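Side-chain contacts in secretin XcpQ (Pseudomonas aeruginosa, PDB 4E9J), which forms the outer-membrane channel of the type II secretion system, through which folded exoproteins leave the cell, the crystallised part being its periplasmic N0, N1 and N2 domains: residues 197-202 with 210-215; 129-134 with 174-179; 118-123 with 165-170. One frame throughout, in Å; residues are numbered along the deposited sequence.

Contact 1. Residues 197-202 with 210-215; sequences NAMSRG and AQVIAD
Met-199 reaches from the last turn of helix 188-201 to the edge strand 211-215, and nearly all of the contact depends on its two outermost atoms. The chain leaves the helix with CG anti to the carbonyl carbon (chi1 -75°) and stays extended at the next bond, which carries the sulfur to the residue just before the strand. There SD lies 3.2 Å from the carbonyl O of Ala-210, a close approach of sulfur to oxygen without a hydrogen bond. The methyl of Ala-210 is more distant, with its CB 4.4 Å from SD, so the peptide rather than the side chain of Ala-210 receives the sulfur. A bend at the final torsion (chi3 -66°) then turns the terminal methyl along the strand, past the backbone of Gln-211, whose CA is 4.3 Å from Met-199 CE. The methyl meets Val-212, the two side chains crossing obliquely, and CE comes within 4.1 Å of Val-212 CG2. Only one branch of the valine takes part: CG2 lies beside the backbone N of its own residue and extends to the methionine.

Both elements belong to the N2 domain, a beta-alpha-beta-beta-alpha unit resembling a KH domain, in which two helices cover one side of a three-stranded antiparallel sheet. Strand 211-215 pairs with strand 220-224, and Leu-233 of the second helix, 227-240, touches Met-199, Ala-210 and Val-212 alike. The thioether thus lies where both helices meet the sheet. Just beyond Met-199 the helix ends in a Schellman motif at Gly-202, whose phi of 88° takes the chain out of helical conformation; Gly-202 N makes a weak bond back to Met-199 O.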
ATOM      1  N   ASN A 197      11.159  25.871  10.900  1.00 36.69           N
ATOM      2  CA  ASN A 197      11.816  27.058  11.472  1.00 37.41           C
ATOM      3  C   ASN A 197      10.776  28.087  11.886  1.00 42.40           C
ATOM      4  O   ASN A 197      10.790  28.506  13.037  1.00 43.73           O
ATOM      5  CB  ASN A 197      12.832  27.672  10.486  1.00 35.35           C
ATOM      6  CG  ASN A 197      14.135  26.935  10.424  1.00 59.40           C
ATOM      7  OD1 ASN A 197      14.386  25.988  11.177  1.00 50.72           O
ATOM      8  ND2 ASN A 197      15.008  27.372   9.535  1.00 60.07           N
ATOM      9  N   ALA A 198       9.836  28.438  10.996  1.00 40.18           N
ATOM     10  CA  ALA A 198       8.767  29.395  11.335  1.00 41.91           C
ATOM     11  C   ALA A 198       7.928  28.961  12.553  1.00 47.14           C
ATOM     12  O   ALA A 198       7.588  29.811  13.381  1.00 46.71           O
ATOM     13  CB  ALA A 198       7.867  29.634  10.140  1.00 42.83           C
ATOM     14  N   MET A 199       7.608  27.656  12.673  1.00 42.69           N
ATOM     15  CA  MET A 199       6.855  27.164  13.829  1.00 43.72           C
ATOM     16  C   MET A 199       7.695  27.226  15.107  1.00 48.51           C
ATOM     17  O   MET A 199       7.174  27.659  16.131  1.00 49.03           O
ATOM     18  CB  MET A 199       6.314  25.748  13.615  1.00 46.19           C
ATOM     19  CG  MET A 199       5.132  25.717  12.676  1.00 49.69           C
ATOM     20  SD  MET A 199       4.344  24.112  12.622  1.00 53.60           S
ATOM     21  CE  MET A 199       5.668  23.125  11.874  1.00 49.87           C
ATOM     22  N   SER A 200       8.974  26.799  15.052  1.00 43.30           N
ATOM     23  CA  SER A 200       9.877  26.872  16.208  1.00 42.82           C
ATOM     24  C   SER A 200      10.190  28.322  16.660  1.00 46.52           C
ATOM     25  O   SER A 200      10.358  28.539  17.857  1.00 46.59           O
ATOM     26  CB  SER A 200      11.196  26.142  15.954  1.00 44.91           C
ATOM     27  OG  SER A 200      11.079  24.745  15.764  1.00 54.38           O
ATOM     28  N   ARG A 201      10.267  29.291  15.734  1.00 42.27           N
ATOM     29  CA  ARG A 201      10.558  30.697  16.069  1.00 42.91           C
ATOM     30  C   ARG A 201       9.304  31.521  16.439  1.00 52.75           C
ATOM     31  O   ARG A 201       9.447  32.666  16.848  1.00 52.96           O
ATOM     32  CB  ARG A 201      11.291  31.406  14.904  1.00 42.02           C
ATOM     33  CG  ARG A 201      12.596  30.820  14.328  1.00 40.04           C
ATOM     34  CD  ARG A 201      13.055  31.744  13.198  1.00 46.57           C
ATOM     35  NE  ARG A 201      13.903  31.119  12.177  1.00 52.75           N
ATOM     36  CZ  ARG A 201      15.234  31.055  12.239  1.00 70.39           C
ATOM     37  NH1 ARG A 201      15.881  31.509  13.308  1.00 63.32           N
ATOM     38  NH2 ARG A 201      15.924  30.486  11.257  1.00 43.18           N
ATOM     39  N   GLY A 202       8.104  30.968  16.264  1.00 54.24           N
ATOM     40  CA  GLY A 202       6.852  31.668  16.545  1.00 55.40           C
ATOM     41  C   GLY A 202       6.274  32.493  15.402  1.00 61.78           C
ATOM     42  O   GLY A 202       5.282  33.197  15.599  1.00 61.45           O
ATOM     43  N   ALA A 210       0.820  22.358  14.737  1.00 33.72           N
ATOM     44  CA  ALA A 210       0.863  21.521  13.543  1.00 32.29           C
ATOM     45  C   ALA A 210       2.290  20.984  13.329  1.00 34.82           C
ATOM     46  O   ALA A 210       3.210  21.421  14.000  1.00 34.19           O
ATOM     47  CB  ALA A 210       0.380  22.294  12.335  1.00 32.70           C
ATOM     48  N   GLN A 211       2.451  19.984  12.467  1.00 30.26           N
ATOM     49  CA  GLN A 211       3.747  19.322  12.233  1.00 29.63           C
ATOM     50  C   GLN A 211       3.842  18.965  10.746  1.00 32.33           C
ATOM     51  O   GLN A 211       2.793  18.820  10.119  1.00 29.85           O
ATOM     52  CB  GLN A 211       3.828  18.084  13.144  1.00 30.51           C
ATOM     53  CG  GLN A 211       4.940  17.073  12.826  1.00 41.48           C
ATOM     54  CD  GLN A 211       4.918  15.877  13.752  1.00 59.17           C
ATOM     55  OE1 GLN A 211       4.244  15.856  14.781  1.00 55.34           O
ATOM     56  NE2 GLN A 211       5.672  14.850  13.414  1.00 57.35           N
ATOM     57  N   VAL A 212       5.077  18.888  10.186  1.00 29.28           N
ATOM     58  CA  VAL A 212       5.353  18.590   8.760  1.00 28.99           C
ATOM     59  C   VAL A 212       6.128  17.311   8.676  1.00 29.81           C
ATOM     60  O   VAL A 212       7.065  17.169   9.448  1.00 30.82           O
ATOM     61  CB  VAL A 212       6.248  19.687   8.081  1.00 35.30           C
ATOM     62  CG1 VAL A 212       6.382  19.434   6.579  1.00 35.77           C
ATOM     63  CG2 VAL A 212       5.737  21.085   8.303  1.00 36.49           C
ATOM     64  N   ILE A 213       5.828  16.431   7.694  1.00 25.61           N
ATOM     65  CA  ILE A 213       6.624  15.257   7.354  1.00 24.81           C
ATOM     66  C   ILE A 213       6.941  15.431   5.856  1.00 29.20           C
ATOM     67  O   ILE A 213       6.021  15.519   5.029  1.00 26.73           O
ATOM     68  CB  ILE A 213       5.921  13.903   7.622  1.00 27.69           C
ATOM     69  CG1 ILE A 213       5.815  13.661   9.162  1.00 29.63           C
ATOM     70  CG2 ILE A 213       6.662  12.754   6.926  1.00 27.42           C
ATOM     71  CD1 ILE A 213       4.934  12.490   9.586  1.00 32.39           C
ATOM     72  N   ALA A 214       8.242  15.459   5.539  1.00 25.38           N
ATOM     73  CA  ALA A 214       8.708  15.561   4.171  1.00 24.46           C
ATOM     74  C   ALA A 214       8.570  14.177   3.502  1.00 27.62           C
ATOM     75  O   ALA A 214       8.852  13.183   4.141  1.00 29.03           O
ATOM     76  CB  ALA A 214      10.162  16.006   4.185  1.00 24.55           C
ATOM     77  N   ASP A 215       8.114  14.098   2.260  1.00 26.29           N
ATOM     78  CA  ASP A 215       8.058  12.839   1.504  1.00 25.74           C
ATOM     79  C   ASP A 215       8.735  13.130   0.196  1.00 26.82           C
ATOM     80  O   ASP A 215       8.107  13.533  -0.786  1.00 22.44           O
ATOM     81  CB  ASP A 215       6.622  12.331   1.350  1.00 27.23           C
ATOM     82  CG  ASP A 215       6.455  11.045   0.560  1.00 42.14           C
ATOM     83  OD1 ASP A 215       7.480  10.416   0.220  1.00 41.10           O
ATOM     84  OD2 ASP A 215       5.298  10.621   0.357  1.00 46.93           O
TER

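Contact 2. Residues 129-134 with 174-179; sequences IPLIRP and GSHDYS
Leu-131 fits between His-176 and Tyr-178, giving one methyl to each, and apolar packing makes up most of this buried contact. CD1 comes at the imidazole obliquely, nearest to CD2, with 3.7 Å between Leu-131 CD1 and His-176 CD2, while Leu-131 CD2 lies 3.8 Å from Tyr-178 CD1. Pro-130 adds a second patch farther along the phenol: its CB is 3.4 Å from Tyr-178 OH, and the pyrrolidine crosses the tyrosine at about a right angle.

One aromatic interaction stands out, a CH-pi contact from Leu-131 CD2 to the Tyr-178 ring, 4.3 Å from its centroid and off-centre, 29° from the normal. The phenol is swung to this position by a chi1 of 59°, which sets CG between the backbone N and the carbonyl carbon.

These residues join helix 125-132 of N1 to the connection from N1 and to the first residue of strand 178-182 in N2, so the packing spans the domain boundary.

Polar bonds lie around the apolar centre. His-176 NE2 is hydrogen-bonded to Leu-170 O, in the last turn of helix 157-171. Tyr-178 OH makes a weak bond to Arg-220 NH2 of the second subunit, and Ser-179 OG bonds to Ser-179 OG there, where the sheet continues across the dimer.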
ATOM      1  N   ILE A 129       0.880   4.127   9.820  1.00 28.38           N
ATOM      2  CA  ILE A 129       1.466   3.591   8.570  1.00 30.03           C
ATOM      3  C   ILE A 129       1.687   4.666   7.470  1.00 34.69           C
ATOM      4  O   ILE A 129       2.809   4.787   6.960  1.00 33.40           O
ATOM      5  CB  ILE A 129       0.627   2.383   8.029  1.00 34.88           C
ATOM      6  CG1 ILE A 129       0.670   1.136   8.967  1.00 37.65           C
ATOM      7  CG2 ILE A 129       1.014   2.041   6.570  1.00 37.28           C
ATOM      8  CD1 ILE A 129       1.653   0.017   8.650  1.00 49.94           C
ATOM      9  N   PRO A 130       0.668   5.467   7.065  1.00 32.04           N
ATOM     10  CA  PRO A 130       0.943   6.484   6.020  1.00 30.85           C
ATOM     11  C   PRO A 130       1.911   7.586   6.470  1.00 33.00           C
ATOM     12  O   PRO A 130       2.537   8.238   5.630  1.00 30.71           O
ATOM     13  CB  PRO A 130      -0.439   7.025   5.629  1.00 32.49           C
ATOM     14  CG  PRO A 130      -1.442   6.324   6.514  1.00 38.08           C
ATOM     15  CD  PRO A 130      -0.727   5.522   7.546  1.00 33.92           C
ATOM     16  N   LEU A 131       2.065   7.778   7.793  1.00 28.44           N
ATOM     17  CA  LEU A 131       2.973   8.804   8.301  1.00 27.62           C
ATOM     18  C   LEU A 131       4.428   8.308   8.375  1.00 32.91           C
ATOM     19  O   LEU A 131       5.350   9.116   8.390  1.00 31.60           O
ATOM     20  CB  LEU A 131       2.495   9.265   9.667  1.00 27.47           C
ATOM     21  CG  LEU A 131       0.987   9.590   9.780  1.00 31.30           C
ATOM     22  CD1 LEU A 131       0.665  10.065  11.164  1.00 31.57           C
ATOM     23  CD2 LEU A 131       0.545  10.606   8.725  1.00 33.82           C
ATOM     24  N   ILE A 132       4.638   6.994   8.423  1.00 32.02           N
ATOM     25  CA  ILE A 132       5.997   6.460   8.496  1.00 32.72           C
ATOM     26  C   ILE A 132       6.461   5.888   7.160  1.00 34.37           C
ATOM     27  O   ILE A 132       7.661   5.738   6.975  1.00 32.98           O
ATOM     28  CB  ILE A 132       6.187   5.468   9.681  1.00 36.61           C
ATOM     29  CG1 ILE A 132       5.240   4.276   9.585  1.00 38.35           C
ATOM     30  CG2 ILE A 132       6.013   6.210  11.036  1.00 38.18           C
ATOM     31  CD1 ILE A 132       5.640   3.129  10.431  1.00 54.51           C
ATOM     32  N   ARG A 133       5.548   5.579   6.233  1.00 33.95           N
ATOM     33  CA  ARG A 133       5.949   5.071   4.917  1.00 35.03           C
ATOM     34  C   ARG A 133       6.974   5.980   4.189  1.00 38.12           C
ATOM     35  O   ARG A 133       7.951   5.421   3.683  1.00 37.29           O
ATOM     36  CB  ARG A 133       4.756   4.743   4.004  1.00 36.49           C
ATOM     37  CG  ARG A 133       5.060   3.566   3.083  1.00 50.76           C
ATOM     38  CD  ARG A 133       3.924   3.243   2.141  1.00 55.98           C
ATOM     39  NE  ARG A 133       2.792   2.578   2.785  1.00 60.11           N
ATOM     40  CZ  ARG A 133       2.735   1.289   3.122  1.00 76.04           C
ATOM     41  NH1 ARG A 133       3.779   0.489   2.915  1.00 62.71           N
ATOM     42  NH2 ARG A 133       1.640   0.794   3.686  1.00 67.69           N
ATOM     43  N   PRO A 134       6.930   7.338   4.239  1.00 35.38           N
ATOM     44  CA  PRO A 134       8.011   8.108   3.574  1.00 35.12           C
ATOM     45  C   PRO A 134       9.420   7.803   4.082  1.00 40.45           C
ATOM     46  O   PRO A 134      10.405   8.161   3.429  1.00 38.91           O
ATOM     47  CB  PRO A 134       7.658   9.581   3.855  1.00 36.62           C
ATOM     48  CG  PRO A 134       6.334   9.601   4.435  1.00 40.73           C
ATOM     49  CD  PRO A 134       5.904   8.237   4.824  1.00 36.61           C
ATOM     50  N   GLY A 174      -2.777  12.970  19.667  1.00 38.06           N
ATOM     51  CA  GLY A 174      -4.168  12.534  19.781  1.00 38.73           C
ATOM     52  C   GLY A 174      -4.877  12.261  18.460  1.00 43.71           C
ATOM     53  O   GLY A 174      -5.808  11.457  18.413  1.00 44.00           O
ATOM     54  N   SER A 175      -4.457  12.930  17.387  1.00 39.46           N
ATOM     55  CA  SER A 175      -5.070  12.796  16.070  1.00 38.97           C
ATOM     56  C   SER A 175      -3.984  12.493  15.053  1.00 36.31           C
ATOM     57  O   SER A 175      -2.846  12.902  15.229  1.00 34.83           O
ATOM     58  CB  SER A 175      -5.807  14.084  15.705  1.00 43.89           C
ATOM     59  OG  SER A 175      -6.359  14.070  14.398  1.00 48.89           O
ATOM     60  N   HIS A 176      -4.319  11.682  14.054  1.00 30.02           N
ATOM     61  CA  HIS A 176      -3.426  11.351  12.948  1.00 28.78           C
ATOM     62  C   HIS A 176      -4.055  11.658  11.611  1.00 27.11           C
ATOM     63  O   HIS A 176      -3.732  11.037  10.606  1.00 22.51           O
ATOM     64  CB  HIS A 176      -2.955   9.908  13.074  1.00 30.55           C
ATOM     65  CG  HIS A 176      -2.082   9.750  14.273  1.00 34.45           C
ATOM     66  ND1 HIS A 176      -2.506   9.053  15.390  1.00 36.58           N
ATOM     67  CD2 HIS A 176      -0.900  10.343  14.551  1.00 37.01           C
ATOM     68  CE1 HIS A 176      -1.547   9.195  16.291  1.00 36.46           C
ATOM     69  NE2 HIS A 176      -0.549   9.943  15.822  1.00 37.16           N
ATOM     70  N   ASP A 177      -4.935  12.671  11.596  1.00 22.70           N
ATOM     71  CA  ASP A 177      -5.566  13.165  10.361  1.00 21.56           C
ATOM     72  C   ASP A 177      -4.488  13.979   9.674  1.00 23.58           C
ATOM     73  O   ASP A 177      -3.630  14.537  10.353  1.00 22.69           O
ATOM     74  CB  ASP A 177      -6.784  14.057  10.669  1.00 21.91           C
ATOM     75  CG  ASP A 177      -7.988  13.286  11.194  1.00 29.08           C
ATOM     76  OD1 ASP A 177      -7.955  12.028  11.165  1.00 26.83           O
ATOM     77  OD2 ASP A 177      -9.000  13.929  11.543  1.00 29.43           O
ATOM     78  N   TYR A 178      -4.514  14.078   8.374  1.00 18.98           N
ATOM     79  CA  TYR A 178      -3.441  14.802   7.706  1.00 18.23           C
ATOM     80  C   TYR A 178      -3.877  15.362   6.379  1.00 21.40           C
ATOM     81  O   TYR A 178      -4.922  14.944   5.878  1.00 18.21           O
ATOM     82  CB  TYR A 178      -2.225  13.865   7.528  1.00 17.32           C
ATOM     83  CG  TYR A 178      -2.495  12.606   6.722  1.00 15.51           C
ATOM     84  CD1 TYR A 178      -2.918  11.449   7.335  1.00 18.71           C
ATOM     85  CD2 TYR A 178      -2.254  12.563   5.356  1.00 14.73           C
ATOM     86  CE1 TYR A 178      -3.075  10.265   6.627  1.00 19.97           C
ATOM     87  CE2 TYR A 178      -2.429  11.388   4.628  1.00 16.07           C
ATOM     88  CZ  TYR A 178      -2.792  10.225   5.281  1.00 20.59           C
ATOM     89  OH  TYR A 178      -2.969   9.033   4.625  1.00 22.57           O
ATOM     90  N   SER A 179      -3.126  16.395   5.881  1.00 20.22           N
ATOM     91  CA  SER A 179      -3.268  16.997   4.554  1.00 20.80           C
ATOM     92  C   SER A 179      -1.984  16.758   3.772  1.00 26.71           C
ATOM     93  O   SER A 179      -0.896  16.774   4.351  1.00 26.99           O
ATOM     94  CB  SER A 179      -3.544  18.490   4.626  1.00 23.05           C
ATOM     95  OG  SER A 179      -4.882  18.665   5.038  1.00 30.08           O
TER

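Contact 3. Residues 118-123 with 165-170; sequences IQVQQS and DVIRQL
Ile-167 buries more surface here than any other residue, because its two branches each find a separate partner on the strand and the turn after it. It points from helix 157-171 to residues 118-123, with CG1 anti to the carbonyl carbon (chi1 -67°). The longer branch runs on, nearly extended, to end against Ile-118, and the gamma methyl is left to meet Val-120.

Ile-118 answers the longer branch with its own extended chain, and the two isoleucines slant across one another. Their terminal methyls meet, CD1 of Ile-118 lying 3.8 Å from CD1 of Ile-167. The shorter arm of Ile-118 adds a little more, its CG2 being 4.1 Å from Ile-167 CD1.

Val-120 is approached differently. It crosses Ile-167 at about a right angle and touches it through a single methyl pair, Val-120 CG2 with Ile-167 CG2 at 3.9 Å. No hydrogen bond joins the two segments; what they share is apolar contact between methyl groups.

The polar ties that hold residues 118-123 in place lie beside this apolar group. Asp-171, the last residue of the same helix, takes Gln-122 N on OD2 and Ser-123 N on OD1, while Asn-149 ND2 is bonded to the carbonyl oxygens of Val-120 and Ser-123.

The whole is helix-on-sheet packing within the N1 domain. Strand 114-119 pairs antiparallel with strand 150-155, whose Leu-151 also touches Ile-167, and parallel with strand 55-61, so the sheet carries on into N0. Helix 125-132 lies alongside helix 157-171, adding Leu-128 against Val-120 and Ile-132 against Ile-167.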
ATOM      1  N   ILE A 118       7.826  -3.480  16.082  1.00 31.44           N
ATOM      2  CA  ILE A 118       7.741  -2.285  16.930  1.00 31.09           C
ATOM      3  C   ILE A 118       6.344  -2.258  17.489  1.00 35.71           C
ATOM      4  O   ILE A 118       5.402  -2.102  16.727  1.00 34.59           O
ATOM      5  CB  ILE A 118       8.051  -0.983  16.125  1.00 35.05           C
ATOM      6  CG1 ILE A 118       9.469  -1.051  15.510  1.00 36.46           C
ATOM      7  CG2 ILE A 118       7.956   0.251  17.027  1.00 35.78           C
ATOM      8  CD1 ILE A 118       9.899   0.184  14.672  1.00 44.75           C
ATOM      9  N   GLN A 119       6.174  -2.439  18.793  1.00 34.25           N
ATOM     10  CA  GLN A 119       4.840  -2.371  19.368  1.00 34.74           C
ATOM     11  C   GLN A 119       4.502  -0.889  19.565  1.00 38.73           C
ATOM     12  O   GLN A 119       5.386  -0.092  19.850  1.00 36.69           O
ATOM     13  CB  GLN A 119       4.780  -3.123  20.701  1.00 36.71           C
ATOM     14  CG  GLN A 119       3.347  -3.324  21.203  1.00 47.84           C
ATOM     15  CD  GLN A 119       3.191  -4.653  21.885  1.00 62.37           C
ATOM     16  OE1 GLN A 119       3.457  -4.786  23.077  1.00 58.23           O
ATOM     17  NE2 GLN A 119       2.814  -5.676  21.134  1.00 52.38           N
ATOM     18  N   VAL A 120       3.255  -0.519  19.281  1.00 37.23           N
ATOM     19  CA  VAL A 120       2.729   0.852  19.425  1.00 37.05           C
ATOM     20  C   VAL A 120       1.782   0.807  20.621  1.00 39.13           C
ATOM     21  O   VAL A 120       0.949  -0.083  20.712  1.00 38.52           O
ATOM     22  CB  VAL A 120       2.039   1.313  18.119  1.00 40.77           C
ATOM     23  CG1 VAL A 120       1.445   2.708  18.262  1.00 40.91           C
ATOM     24  CG2 VAL A 120       3.038   1.278  16.957  1.00 40.14           C
ATOM     25  N   GLN A 121       1.925   1.753  21.539  1.00 37.12           N
ATOM     26  CA  GLN A 121       1.163   1.779  22.782  1.00 37.77           C
ATOM     27  C   GLN A 121      -0.228   2.401  22.735  1.00 40.37           C
ATOM     28  O   GLN A 121      -1.178   1.756  23.159  1.00 41.29           O
ATOM     29  CB  GLN A 121       1.999   2.504  23.865  1.00 39.97           C
ATOM     30  N   GLN A 122      -0.333   3.693  22.352  1.00 35.22           N
ATOM     31  CA  GLN A 122      -1.563   4.489  22.434  1.00 34.76           C
ATOM     32  C   GLN A 122      -2.392   4.571  21.178  1.00 40.13           C
ATOM     33  O   GLN A 122      -3.613   4.637  21.277  1.00 40.74           O
ATOM     34  CB  GLN A 122      -1.224   5.930  22.846  1.00 35.81           C
ATOM     35  CG  GLN A 122      -0.530   6.070  24.185  1.00 44.69           C
ATOM     36  CD  GLN A 122      -0.122   7.502  24.431  1.00 61.66           C
ATOM     37  OE1 GLN A 122       1.065   7.825  24.560  1.00 54.73           O
ATOM     38  NE2 GLN A 122      -1.088   8.396  24.511  1.00 55.31           N
ATOM     39  N   SER A 123      -1.759   4.617  19.999  1.00 35.65           N
ATOM     40  CA  SER A 123      -2.493   4.789  18.754  1.00 33.35           C
ATOM     41  C   SER A 123      -2.672   3.493  17.973  1.00 35.64           C
ATOM     42  O   SER A 123      -1.769   2.634  17.994  1.00 32.69           O
ATOM     43  CB  SER A 123      -1.783   5.816  17.893  1.00 33.76           C
ATOM     44  OG  SER A 123      -1.620   6.979  18.683  1.00 37.41           O
ATOM     45  N   ASP A 165      11.996   6.204  17.022  1.00 40.06           N
ATOM     46  CA  ASP A 165      11.814   7.504  17.709  1.00 38.78           C
ATOM     47  C   ASP A 165      10.664   8.303  17.102  1.00 39.52           C
ATOM     48  O   ASP A 165       9.970   8.988  17.843  1.00 39.30           O
ATOM     49  CB  ASP A 165      13.089   8.360  17.674  1.00 40.28           C
ATOM     50  N   VAL A 166      10.464   8.224  15.772  1.00 35.02           N
ATOM     51  CA  VAL A 166       9.390   8.946  15.070  1.00 33.67           C
ATOM     52  C   VAL A 166       8.049   8.359  15.496  1.00 34.18           C
ATOM     53  O   VAL A 166       7.114   9.104  15.775  1.00 33.74           O
ATOM     54  CB  VAL A 166       9.591   8.917  13.528  1.00 37.32           C
ATOM     55  CG1 VAL A 166       8.363   9.451  12.783  1.00 36.53           C
ATOM     56  CG2 VAL A 166      10.832   9.707  13.135  1.00 37.59           C
ATOM     57  N   ILE A 167       7.968   7.034  15.574  1.00 30.21           N
ATOM     58  CA  ILE A 167       6.764   6.332  16.034  1.00 30.15           C
ATOM     59  C   ILE A 167       6.449   6.744  17.470  1.00 36.29           C
ATOM     60  O   ILE A 167       5.306   7.079  17.749  1.00 36.73           O
ATOM     61  CB  ILE A 167       6.886   4.786  15.883  1.00 32.66           C
ATOM     62  CG1 ILE A 167       6.942   4.388  14.396  1.00 32.72           C
ATOM     63  CG2 ILE A 167       5.708   4.088  16.580  1.00 33.35           C
ATOM     64  CD1 ILE A 167       7.438   3.044  14.118  1.00 39.40           C
ATOM     65  N   ARG A 168       7.461   6.752  18.368  1.00 33.97           N
ATOM     66  CA  ARG A 168       7.243   7.155  19.763  1.00 35.99           C
ATOM     67  C   ARG A 168       6.695   8.578  19.871  1.00 42.34           C
ATOM     68  O   ARG A 168       5.863   8.849  20.734  1.00 43.68           O
ATOM     69  CB  ARG A 168       8.531   7.038  20.601  1.00 39.23           C
ATOM     70  N   GLN A 169       7.167   9.484  19.023  1.00 38.42           N
ATOM     71  CA  GLN A 169       6.688  10.867  19.068  1.00 38.43           C
ATOM     72  C   GLN A 169       5.288  10.967  18.464  1.00 38.42           C
ATOM     73  O   GLN A 169       4.435  11.646  19.030  1.00 35.91           O
ATOM     74  CB  GLN A 169       7.660  11.815  18.343  1.00 40.24           C
ATOM     75  N   LEU A 170       5.054  10.300  17.305  1.00 34.32           N
ATOM     76  CA  LEU A 170       3.736  10.332  16.641  1.00 33.42           C
ATOM     77  C   LEU A 170       2.675   9.686  17.516  1.00 38.02           C
ATOM     78  O   LEU A 170       1.553  10.189  17.587  1.00 36.87           O
ATOM     79  CB  LEU A 170       3.731   9.623  15.289  1.00 32.77           C
ATOM     80  CG  LEU A 170       4.446  10.277  14.155  1.00 36.28           C
ATOM     81  CD1 LEU A 170       4.579   9.292  12.972  1.00 34.61           C
ATOM     82  CD2 LEU A 170       3.775  11.546  13.766  1.00 37.87           C
TER

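In the fold
The three contacts run from the N1 core into N2. Contact 3 is internal to N1 and contact 1 to N2; contact 2 lies between them, its centre about 12 Å from that of contact 3 and about 15 Å from that of contact 1. Leu-170 joins contact 3 to contact 2, its CD1 3.9 Å from Leu-131 CB. From N2, Ile-213 of contact 1 places CD1 3.6 Å from Leu-131 O, and Pro-134 packs on the same strand. Leu-131 therefore has neighbours from both domains. Contacts 1 and 3, with centres about 20 Å apart, nevertheless meet where Gln-211 NE2 lies 3.8 Å from Leu-170 CD2.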